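PDB 4LHB: molybdopterin adenylyltransferase from Pyrococcus furiosus, which catalyses the adenylylation of molybdopterin with ATP, a step in the biosynthesis of the molybdenum cofactor, and assembles as a homohexamer. Local coordinates for residues E64-K69 with S88-V93. Sequence-based numbering, arbitrary orientation.
Sequences EHVYYK and SGADVV
Val66 rests one methyl against the turn Ser88-Ala90, an example of an outer strand packing on the loop that leads from a helix back into the sheet. Followed outward, Val66 CB already lies 4.0 Å from Ser88 O. At the fork the two branches part. With chi1 at -59°, CG1 is anti to the carbonyl carbon, while CG2 is set between the backbone N and the carbonyl carbon and makes the contact with the turn. Val66 CG2 lies 3.9 Å from Ser88 O, beside the amide nitrogen of Ala90. Val66 CG2 also meets Ala90 CB at 4.0 Å, methyl to methyl. Tyr67 adds a smaller touch: Tyr67 CD1 lies 4.0 Å from Ser88 OG, which approaches the ring obliquely. Both hydroxyls find their hydrogen bonds on the helix before the turn, Ser88 OG with Glu84 O and Tyr67 OH with Glu84 OE2. No hydrogen bond joins the two segments, so the interface is one of van der Waals packing. The turn's shape comes from a Schellman motif ending helix 75-87, in which Gly89, at positive phi, is the C-prime residue and Ala90 N reaches back to Ala85 O. Segment 64-69 belongs to an outermost strand of the chain's sheet and is hydrogen-bonded through its backbone to strand 32-38, which separates it from strand 92-96. Helix 75-87 makes the beta-alpha-beta crossover between these parallel strands, with Tyr67 packed on its Ala81 and Ala85, whereas His65 and Tyr68 touch helix 51-60.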
ATOM      1  N   GLU C  64     -20.934 -22.986  17.597  1.00 29.67           N
ATOM      2  CA  GLU C  64     -22.216 -23.255  16.988  1.00 34.74           C
ATOM      3  C   GLU C  64     -22.133 -22.912  15.465  1.00 38.83           C
ATOM      4  O   GLU C  64     -21.835 -21.775  15.076  1.00 36.55           O
ATOM      5  CB  GLU C  64     -23.271 -22.396  17.721  1.00 39.90           C
ATOM      6  CG  GLU C  64     -24.644 -22.273  17.020  1.00 47.04           C
ATOM      7  CD  GLU C  64     -25.614 -21.244  17.665  1.00 53.87           C
ATOM      8  OE1 GLU C  64     -25.198 -20.413  18.529  1.00 59.72           O
ATOM      9  OE2 GLU C  64     -26.819 -21.254  17.294  1.00 52.94           O
ATOM     10  N   HIS C  65     -22.375 -23.883  14.605  1.00 38.75           N
ATOM     11  CA  HIS C  65     -22.336 -23.674  13.141  1.00 37.15           C
ATOM     12  C   HIS C  65     -23.502 -22.887  12.731  1.00 36.28           C
ATOM     13  O   HIS C  65     -24.592 -23.345  12.944  1.00 37.71           O
ATOM     14  CB  HIS C  65     -22.412 -25.022  12.466  1.00 39.46           C
ATOM     15  CG  HIS C  65     -22.515 -24.974  10.961  1.00 47.18           C
ATOM     16  ND1 HIS C  65     -21.892 -24.029  10.206  1.00 52.44           N
ATOM     17  CD2 HIS C  65     -23.145 -25.830  10.072  1.00 44.22           C
ATOM     18  CE1 HIS C  65     -22.129 -24.279   8.915  1.00 47.22           C
ATOM     19  NE2 HIS C  65     -22.892 -25.377   8.837  1.00 49.61           N
ATOM     20  N   VAL C  66     -23.324 -21.698  12.149  1.00 36.68           N
ATOM     21  CA  VAL C  66     -24.483 -20.870  11.751  1.00 34.52           C
ATOM     22  C   VAL C  66     -24.635 -20.596  10.248  1.00 32.62           C
ATOM     23  O   VAL C  66     -25.581 -19.938   9.844  1.00 31.75           O
ATOM     24  CB  VAL C  66     -24.478 -19.510  12.487  1.00 37.52           C
ATOM     25  CG1 VAL C  66     -24.530 -19.739  13.985  1.00 35.72           C
ATOM     26  CG2 VAL C  66     -23.255 -18.665  12.097  1.00 37.75           C
ATOM     27  N   TYR C  67     -23.721 -21.077   9.416  1.00 33.46           N
ATOM     28  CA  TYR C  67     -23.716 -20.707   7.983  1.00 33.25           C
ATOM     29  C   TYR C  67     -22.790 -21.563   7.176  1.00 31.24           C
ATOM     30  O   TYR C  67     -21.660 -21.789   7.572  1.00 32.09           O
ATOM     31  CB  TYR C  67     -23.271 -19.255   7.804  1.00 32.75           C
ATOM     32  CG  TYR C  67     -23.398 -18.721   6.397  1.00 33.75           C
ATOM     33  CD1 TYR C  67     -24.501 -17.982   6.031  1.00 35.27           C
ATOM     34  CD2 TYR C  67     -22.406 -18.950   5.420  1.00 31.54           C
ATOM     35  CE1 TYR C  67     -24.630 -17.479   4.745  1.00 33.49           C
ATOM     36  CE2 TYR C  67     -22.539 -18.470   4.143  1.00 30.19           C
ATOM     37  CZ  TYR C  67     -23.657 -17.723   3.812  1.00 33.29           C
ATOM     38  OH  TYR C  67     -23.818 -17.173   2.543  1.00 35.00           O
ATOM     39  N   TYR C  68     -23.276 -21.993   6.020  1.00 35.18           N
ATOM     40  CA  TYR C  68     -22.479 -22.718   5.008  1.00 39.42           C
ATOM     41  C   TYR C  68     -22.942 -22.366   3.558  1.00 43.27           C
ATOM     42  O   TYR C  68     -24.141 -22.180   3.312  1.00 45.06           O
ATOM     43  CB  TYR C  68     -22.555 -24.200   5.252  1.00 38.49           C
ATOM     44  CG  TYR C  68     -21.973 -25.045   4.175  1.00 40.88           C
ATOM     45  CD1 TYR C  68     -20.651 -24.952   3.833  1.00 40.52           C
ATOM     46  CD2 TYR C  68     -22.756 -25.986   3.516  1.00 48.86           C
ATOM     47  CE1 TYR C  68     -20.104 -25.759   2.847  1.00 43.31           C
ATOM     48  CE2 TYR C  68     -22.236 -26.787   2.517  1.00 47.75           C
ATOM     49  CZ  TYR C  68     -20.911 -26.674   2.181  1.00 45.18           C
ATOM     50  OH  TYR C  68     -20.411 -27.510   1.217  1.00 42.16           O
ATOM     51  N   LYS C  69     -21.981 -22.220   2.632  1.00 42.11           N
ATOM     52  CA  LYS C  69     -22.285 -21.947   1.237  1.00 37.95           C
ATOM     53  C   LYS C  69     -21.114 -22.287   0.351  1.00 38.56           C
ATOM     54  O   LYS C  69     -19.955 -22.130   0.776  1.00 34.83           O
ATOM     55  CB  LYS C  69     -22.671 -20.505   1.037  1.00 39.15           C
ATOM     56  CG  LYS C  69     -23.152 -20.221  -0.378  1.00 41.23           C
ATOM     57  CD  LYS C  69     -24.274 -19.190  -0.421  1.00 42.25           C
ATOM     58  CE  LYS C  69     -24.377 -18.385  -1.733  1.00 42.54           C
ATOM     59  NZ  LYS C  69     -24.990 -17.043  -1.435  1.00 40.61           N
ATOM     60  N   SER C  88     -25.433 -13.442   9.996  1.00 34.48           N
ATOM     61  CA  SER C  88     -26.004 -14.513  10.807  1.00 38.86           C
ATOM     62  C   SER C  88     -25.425 -14.680  12.212  1.00 41.16           C
ATOM     63  O   SER C  88     -25.696 -15.704  12.827  1.00 43.52           O
ATOM     64  CB  SER C  88     -25.740 -15.827  10.113  1.00 36.38           C
ATOM     65  OG  SER C  88     -26.197 -15.704   8.828  1.00 39.97           O
ATOM     66  N   GLY C  89     -24.548 -13.764  12.641  1.00 42.40           N
ATOM     67  CA  GLY C  89     -23.910 -13.782  13.949  1.00 37.24           C
ATOM     68  C   GLY C  89     -22.593 -14.529  14.042  1.00 42.09           C
ATOM     69  O   GLY C  89     -22.076 -14.696  15.155  1.00 44.97           O
ATOM     70  N   ALA C  90     -22.011 -14.996  12.932  1.00 41.27           N
ATOM     71  CA  ALA C  90     -20.672 -15.628  13.035  1.00 37.72           C
ATOM     72  C   ALA C  90     -19.600 -14.694  13.589  1.00 38.15           C
ATOM     73  O   ALA C  90     -19.520 -13.538  13.170  1.00 39.94           O
ATOM     74  CB  ALA C  90     -20.203 -16.150  11.702  1.00 36.96           C
ATOM     75  N   ASP C  91     -18.782 -15.229  14.498  1.00 32.80           N
ATOM     76  CA  ASP C  91     -17.607 -14.563  15.070  1.00 32.21           C
ATOM     77  C   ASP C  91     -16.303 -15.012  14.377  1.00 29.15           C
ATOM     78  O   ASP C  91     -15.245 -14.296  14.430  1.00 26.02           O
ATOM     79  CB  ASP C  91     -17.431 -14.969  16.553  1.00 32.67           C
ATOM     80  CG  ASP C  91     -18.673 -14.713  17.392  1.00 37.13           C
ATOM     81  OD1 ASP C  91     -18.945 -13.528  17.687  1.00 36.24           O
ATOM     82  OD2 ASP C  91     -19.368 -15.698  17.776  1.00 39.79           O
ATOM     83  N   VAL C  92     -16.361 -16.229  13.841  1.00 22.97           N
ATOM     84  CA  VAL C  92     -15.268 -16.875  13.146  1.00 23.90           C
ATOM     85  C   VAL C  92     -15.804 -17.355  11.780  1.00 25.81           C
ATOM     86  O   VAL C  92     -16.929 -17.827  11.696  1.00 29.37           O
ATOM     87  CB  VAL C  92     -14.773 -18.113  13.885  1.00 23.08           C
ATOM     88  CG1 VAL C  92     -13.611 -18.724  13.138  1.00 21.19           C
ATOM     89  CG2 VAL C  92     -14.408 -17.785  15.331  1.00 21.17           C
ATOM     90  N   VAL C  93     -15.034 -17.190  10.712  1.00 25.34           N
ATOM     91  CA  VAL C  93     -15.443 -17.638   9.389  1.00 24.64           C
ATOM     92  C   VAL C  93     -14.248 -18.254   8.726  1.00 26.22           C
ATOM     93  O   VAL C  93     -13.151 -17.688   8.735  1.00 29.26           O
ATOM     94  CB  VAL C  93     -15.906 -16.495   8.490  1.00 25.15           C
ATOM     95  CG1 VAL C  93     -16.131 -17.030   7.085  1.00 24.68           C
ATOM     96  CG2 VAL C  93     -17.154 -15.817   9.043  1.00 22.72           C
TER